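Local coordinates for hypothetical protein SpyM3_0169 (Streptococcus pyogenes, PDB 1PG6) that is of unknown function, but belongs to the AIM24 (mitochondrial biogenesis) family of the cupin clan and binds calcium ions in the crystal, at residues G109-R114 with S187-Y192; T170-T175 with R215-I220. One frame throughout, in Å; residues are numbered along the deposited sequence.

Contact 1 (G109-R114 with S187-Y192); sequences GEKQYR and SRELDY
Y113 and S187 pair as an antiparallel non-hydrogen-bonded bridge, their CA atoms 4.5 Å apart, where strand 183-187 runs out beside the start of strand 113-116. Just beyond the bridge R188 N donates to Q112 O at 3.0 Å; the N-H is well aligned, but it arrives above the carbonyl plane, 45° out of it. Segment 187-192 then bends through a type I turn, S187 to L190.

R114 and R188 share most of the side-chain contact. The CG of R188 stands anti to the backbone N (chi1 -171°), which sends the side chain alongside Q112, both pointing the same way, and a bend at chi3 (66°) brings one face of the guanidinium onto the aliphatic part of Q112: Q112 CG is 3.5 Å from R188 CZ. The Q112 amide itself is taken up by G109 O and, beyond the two segments, by T152 and G154. R114 reaches across R188 at about a right angle, and the CG of R188 sits over the centre of the R114 guanidinium, 3.4 Å from R114 NH2. Nearer its own backbone, R114 CD touches Y192 CE2 at 3.4 Å. A water at the edge of the guanidinium, in its plane, accepts from R114 NE and lies within hydrogen-bonding distance of S187 O and L190 O, while NH1 bonds T151.

At the turn, K111, bent at its last two torsions, makes a salt bridge to E189, NZ to OE2 3.0 Å, entering from above the carboxylate plane; E219 gives the same amine a second acidic partner. A further water joins Q112 O to S187 OG; the same hydroxyl also hydrogen-bonds the backbone N of E219.

Altogether this is an antiparallel pair giving way to a type I turn at one end of a beta sandwich, consistent with the cupin-clan assignment: the chain leaves one sheet through S187-L190 and enters another at D191.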
loop_
_atom_site.group_PDB
_atom_site.type_symbol
_atom_site.label_atom_id
_atom_site.label_comp_id
_atom_site.label_asym_id
_atom_site.label_seq_id
_atom_site.Cartn_x
_atom_site.Cartn_y
_atom_site.Cartn_z
ATOM N N GLY A 109 -8.813 13.616 1.151
ATOM C CA GLY A 109 -9.948 14.521 1.133
ATOM C C GLY A 109 -10.143 15.006 -0.285
ATOM O O GLY A 109 -10.684 14.281 -1.118
ATOM N N GLU A 110 -9.697 16.227 -0.559
ATOM C CA GLU A 110 -9.803 16.796 -1.893
ATOM C C GLU A 110 -8.907 15.965 -2.795
ATOM O O GLU A 110 -9.094 15.914 -4.008
ATOM C CB GLU A 110 -9.333 18.252 -1.898
ATOM C CG GLU A 110 -10.072 19.170 -0.933
ATOM C CD GLU A 110 -9.725 20.632 -1.147
ATOM O OE1 GLU A 110 -10.129 21.475 -0.318
ATOM O OE2 GLU A 110 -9.050 20.940 -2.154
ATOM N N LYS A 111 -7.917 15.320 -2.184
ATOM C CA LYS A 111 -6.994 14.473 -2.926
ATOM C C LYS A 111 -7.107 13.033 -2.438
ATOM O O LYS A 111 -7.321 12.781 -1.252
ATOM C CB LYS A 111 -5.556 14.980 -2.754
ATOM C CG LYS A 111 -5.320 16.368 -3.340
ATOM C CD LYS A 111 -3.893 16.852 -3.116
ATOM C CE LYS A 111 -2.872 16.034 -3.903
ATOM N NZ LYS A 111 -2.925 16.298 -5.371
ATOM N N GLN A 112 -6.991 12.098 -3.372
ATOM C CA GLN A 112 -7.051 10.678 -3.067
ATOM C C GLN A 112 -5.922 10.033 -3.840
ATOM O O GLN A 112 -5.336 10.657 -4.725
ATOM C CB GLN A 112 -8.388 10.067 -3.495
ATOM C CG GLN A 112 -9.606 10.605 -2.747
ATOM C CD GLN A 112 -9.530 10.389 -1.245
ATOM O OE1 GLN A 112 -8.999 9.385 -0.773
ATOM N NE2 GLN A 112 -10.083 11.328 -0.486
ATOM N N TYR A 113 -5.621 8.780 -3.520
ATOM C CA TYR A 113 -4.526 8.087 -4.182
ATOM C C TYR A 113 -4.808 6.632 -4.503
ATOM O O TYR A 113 -5.717 6.020 -3.943
ATOM C CB TYR A 113 -3.271 8.136 -3.302
ATOM C CG TYR A 113 -2.808 9.530 -2.942
ATOM C CD1 TYR A 113 -3.383 10.230 -1.875
ATOM C CD2 TYR A 113 -1.834 10.173 -3.705
ATOM C CE1 TYR A 113 -3.001 11.539 -1.583
ATOM C CE2 TYR A 113 -1.449 11.480 -3.424
ATOM C CZ TYR A 113 -2.033 12.157 -2.370
ATOM O OH TYR A 113 -1.676 13.461 -2.128
ATOM N N ARG A 114 -4.006 6.097 -5.417
ATOM C CA ARG A 114 -4.065 4.700 -5.801
ATOM C C ARG A 114 -2.683 4.179 -5.395
ATOM O O ARG A 114 -1.700 4.929 -5.422
ATOM C CB ARG A 114 -4.273 4.542 -7.312
ATOM C CG ARG A 114 -5.561 5.175 -7.844
ATOM C CD ARG A 114 -5.818 4.755 -9.286
ATOM N NE ARG A 114 -6.774 5.623 -9.986
ATOM C CZ ARG A 114 -8.098 5.537 -9.882
ATOM N NH1 ARG A 114 -8.655 4.617 -9.104
ATOM N NH2 ARG A 114 -8.868 6.371 -10.567
ATOM N N SER A 187 -1.638 10.055 -7.544
ATOM C CA SER A 187 -2.916 10.761 -7.473
ATOM C C SER A 187 -4.027 10.041 -8.223
ATOM O O SER A 187 -3.840 9.588 -9.354
ATOM C CB SER A 187 -2.763 12.175 -8.026
ATOM O OG SER A 187 -1.901 12.955 -7.210
ATOM N N ARG A 188 -5.190 9.943 -7.592
ATOM C CA ARG A 188 -6.328 9.272 -8.208
ATOM C C ARG A 188 -6.803 10.070 -9.417
ATOM O O ARG A 188 -7.364 9.515 -10.361
ATOM C CB ARG A 188 -7.466 9.136 -7.202
ATOM C CG ARG A 188 -8.599 8.265 -7.699
ATOM C CD ARG A 188 -9.730 8.254 -6.708
ATOM N NE ARG A 188 -10.349 9.566 -6.598
ATOM C CZ ARG A 188 -11.330 9.854 -5.752
ATOM N NH1 ARG A 188 -11.803 8.917 -4.940
ATOM N NH2 ARG A 188 -11.836 11.079 -5.718
ATOM N N GLU A 189 -6.557 11.374 -9.371
ATOM C CA GLU A 189 -6.939 12.298 -10.429
ATOM C C GLU A 189 -6.185 12.058 -11.750
ATOM O O GLU A 189 -6.625 12.490 -12.821
ATOM C CB GLU A 189 -6.719 13.727 -9.918
ATOM C CG GLU A 189 -5.426 13.876 -9.088
ATOM C CD GLU A 189 -5.650 14.196 -7.606
ATOM O OE1 GLU A 189 -6.301 13.399 -6.867
ATOM O OE2 GLU A 189 -5.145 15.263 -7.162
ATOM N N LEU A 190 -5.054 11.361 -11.679
ATOM C CA LEU A 190 -4.256 11.068 -12.871
ATOM C C LEU A 190 -4.843 9.918 -13.684
ATOM O O LEU A 190 -5.583 9.084 -13.161
ATOM C CB LEU A 190 -2.818 10.691 -12.477
ATOM C CG LEU A 190 -1.840 11.791 -12.055
ATOM C CD1 LEU A 190 -0.641 11.178 -11.339
ATOM C CD2 LEU A 190 -1.389 12.560 -13.278
ATOM N N ASP A 191 -4.522 9.888 -14.972
ATOM C CA ASP A 191 -4.967 8.802 -15.831
ATOM C C ASP A 191 -3.803 7.820 -15.813
ATOM O O ASP A 191 -2.654 8.218 -15.999
ATOM C CB ASP A 191 -5.210 9.302 -17.255
ATOM C CG ASP A 191 -6.356 10.287 -17.335
ATOM O OD1 ASP A 191 -6.210 11.420 -16.827
ATOM O OD2 ASP A 191 -7.409 9.926 -17.899
ATOM N N TYR A 192 -4.084 6.545 -15.576
ATOM C CA TYR A 192 -3.010 5.566 -15.534
ATOM C C TYR A 192 -3.373 4.292 -16.275
ATOM O O TYR A 192 -4.550 3.978 -16.463
ATOM C CB TYR A 192 -2.662 5.231 -14.083
ATOM C CG TYR A 192 -3.510 4.132 -13.489
ATOM C CD1 TYR A 192 -3.081 2.807 -13.514
ATOM C CD2 TYR A 192 -4.743 4.416 -12.905
ATOM C CE1 TYR A 192 -3.852 1.791 -12.969
ATOM C CE2 TYR A 192 -5.528 3.406 -12.359
ATOM C CZ TYR A 192 -5.074 2.096 -12.390
ATOM O OH TYR A 192 -5.825 1.095 -11.827
HETATM O O HOH W 1 -7.640 16.509 -6.683
HETATM O O HOH W 2 -3.788 13.296 -5.205
HETATM O O HOH W 3 -4.875 7.481 -10.948
HETATM O O HOH W 4 -7.891 7.409 -13.096
#

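Contact 2 (T170-T175 with R215-I220); sequences TLDGGT and RGHGEI
H217 lays its imidazole under the backbone corner of D172 and G173, with G173 CA over the ring face in a CH-pi contact, 3.6 Å from the centroid of the H217 ring and 21° off its normal. The peptide joining D172 to G173 covers the same face, D172 C toward the rim and G173 N over the centre. H217 CG lies anti to its own carbonyl carbon (chi1 -61°), a setting that carries the ring back across the facing segment. The D172 carboxylate stands steeply to this ring, its OD1 3.6 Å from H217 CD2.

Two backbone bonds tie L171 to G218: L171 N to G218 O at 2.9 Å is nearly straight, and G218 N returns to L171 O at 3.2 Å. Past D172 the register slips by one residue. G173 N makes a weak, bent bond to G216 O, and G216 N then reaches G174 O at 3.1 Å, leading into the T175-R215 pair.

L171 points to the buried face, where its CD1 meets CD1 of I220 at 3.8 Å; L190 and F214 pack on both residues. Among the side chains on the other face, T175 and R215 run side by side, T175 OG1 lying 3.5 Å from R215 CG and bonded to F214 O. T170 and E219 also lie alongside each other, bridged by a water between OG1 and OE2, while E219 OE1 turns to K111.

The whole is an antiparallel ladder interrupted by a beta bulge, with both segments turning the same corner between the sheets of a beta sandwich.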
loop_
_atom_site.group_PDB
_atom_site.type_symbol
_atom_site.label_atom_id
_atom_site.label_comp_id
_atom_site.label_asym_id
_atom_site.label_seq_id
_atom_site.Cartn_x
_atom_site.Cartn_y
_atom_site.Cartn_z
ATOM N N THR A 170 5.985 15.337 -9.941
ATOM C CA THR A 170 4.750 16.055 -10.214
ATOM C C THR A 170 4.519 16.191 -11.710
ATOM O O THR A 170 5.381 16.687 -12.435
ATOM C CB THR A 170 4.777 17.467 -9.585
ATOM O OG1 THR A 170 4.885 17.353 -8.160
ATOM C CG2 THR A 170 3.507 18.230 -9.930
ATOM N N LEU A 171 3.364 15.723 -12.172
ATOM C CA LEU A 171 3.002 15.834 -13.580
ATOM C C LEU A 171 2.078 17.037 -13.700
ATOM O O LEU A 171 1.165 17.204 -12.893
ATOM C CB LEU A 171 2.276 14.575 -14.069
ATOM C CG LEU A 171 3.124 13.470 -14.705
ATOM C CD1 LEU A 171 2.222 12.327 -15.157
ATOM C CD2 LEU A 171 3.880 14.033 -15.899
ATOM N N ASP A 172 2.318 17.878 -14.702
ATOM C CA ASP A 172 1.503 19.071 -14.893
ATOM C C ASP A 172 0.673 19.021 -16.172
ATOM O O ASP A 172 0.445 20.045 -16.818
ATOM C CB ASP A 172 2.395 20.317 -14.897
ATOM C CG ASP A 172 1.602 21.600 -14.765
ATOM O OD1 ASP A 172 0.725 21.661 -13.877
ATOM O OD2 ASP A 172 1.856 22.546 -15.540
ATOM N N GLY A 173 0.217 17.825 -16.532
ATOM C CA GLY A 173 -0.595 17.673 -17.726
ATOM C C GLY A 173 0.001 16.745 -18.763
ATOM O O GLY A 173 -0.707 16.254 -19.644
ATOM N N GLY A 174 1.303 16.502 -18.656
ATOM C CA GLY A 174 1.980 15.638 -19.604
ATOM C C GLY A 174 1.843 14.157 -19.306
ATOM O O GLY A 174 0.942 13.736 -18.582
ATOM N N THR A 175 2.745 13.362 -19.867
ATOM C CA THR A 175 2.711 11.922 -19.661
ATOM C C THR A 175 4.071 11.384 -19.242
ATOM O O THR A 175 5.107 11.990 -19.510
ATOM C CB THR A 175 2.264 11.195 -20.946
ATOM O OG1 THR A 175 2.153 9.789 -20.690
ATOM C CG2 THR A 175 3.273 11.422 -22.058
ATOM N N ARG A 215 -0.916 9.976 -17.180
ATOM C CA ARG A 215 -1.259 11.139 -17.995
ATOM C C ARG A 215 -2.142 12.086 -17.189
ATOM O O ARG A 215 -3.086 11.648 -16.533
ATOM C CB ARG A 215 -2.010 10.699 -19.257
ATOM C CG ARG A 215 -1.300 9.633 -20.070
ATOM C CD ARG A 215 -2.098 9.243 -21.306
ATOM N NE ARG A 215 -1.383 8.262 -22.117
ATOM C CZ ARG A 215 -1.738 7.905 -23.347
ATOM N NH1 ARG A 215 -2.806 8.449 -23.921
ATOM N NH2 ARG A 215 -1.021 7.004 -24.004
ATOM N N GLY A 216 -1.832 13.379 -17.229
ATOM C CA GLY A 216 -2.640 14.348 -16.506
ATOM C C GLY A 216 -1.910 15.161 -15.454
ATOM O O GLY A 216 -0.710 15.409 -15.560
ATOM N N HIS A 217 -2.653 15.581 -14.433
ATOM C CA HIS A 217 -2.102 16.373 -13.341
ATOM C C HIS A 217 -2.166 15.593 -12.035
ATOM O O HIS A 217 -3.199 15.018 -11.695
ATOM C CB HIS A 217 -2.883 17.679 -13.170
ATOM C CG HIS A 217 -2.841 18.573 -14.367
ATOM N ND1 HIS A 217 -3.513 18.289 -15.536
ATOM C CD2 HIS A 217 -2.204 19.749 -14.576
ATOM C CE1 HIS A 217 -3.293 19.251 -16.413
ATOM N NE2 HIS A 217 -2.502 20.150 -15.856
ATOM N N GLY A 218 -1.061 15.589 -11.296
ATOM C CA GLY A 218 -1.028 14.874 -10.033
ATOM C C GLY A 218 0.373 14.459 -9.625
ATOM O O GLY A 218 1.342 14.733 -10.336
ATOM N N GLU A 219 0.485 13.801 -8.476
ATOM C CA GLU A 219 1.789 13.354 -7.992
ATOM C C GLU A 219 1.989 11.855 -8.169
ATOM O O GLU A 219 1.043 11.072 -8.120
ATOM C CB GLU A 219 1.967 13.714 -6.514
ATOM C CG GLU A 219 2.009 15.206 -6.217
ATOM C CD GLU A 219 0.685 15.895 -6.471
ATOM O OE1 GLU A 219 -0.335 15.440 -5.905
ATOM O OE2 GLU A 219 0.668 16.892 -7.228
ATOM N N ILE A 220 3.241 11.470 -8.384
ATOM C CA ILE A 220 3.607 10.071 -8.543
ATOM C C ILE A 220 4.746 9.831 -7.562
ATOM O O ILE A 220 5.747 10.539 -7.597
ATOM C CB ILE A 220 4.129 9.780 -9.966
ATOM C CG1 ILE A 220 3.026 10.045 -10.993
ATOM C CG2 ILE A 220 4.607 8.341 -10.059
ATOM C CD1 ILE A 220 3.537 10.113 -12.414
HETATM O O HOH W 5 2.671 18.592 -6.589
#

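Contacts 1 and 2 lie about 11 Å apart, centre to centre, on the same side of the chain's centre. Their segments alternate in sequence: 109-114, 170-175, 187-192, then 215-220. Strands 113-116, 183-187, 219-223 and 166-171 are successive neighbours in one antiparallel sheet; 191-195, 211-215 and 174-179 form another. Three of the four segments therefore carry the chain between these two sheets. The contacts touch directly: D191 O probably accepts a hydrogen bond from R215 N, K111 forms a salt bridge with E219, and L190 packs against G216 and H217. Together they gather three corners, and the loop entering strand 113-116, at one end of the sandwich.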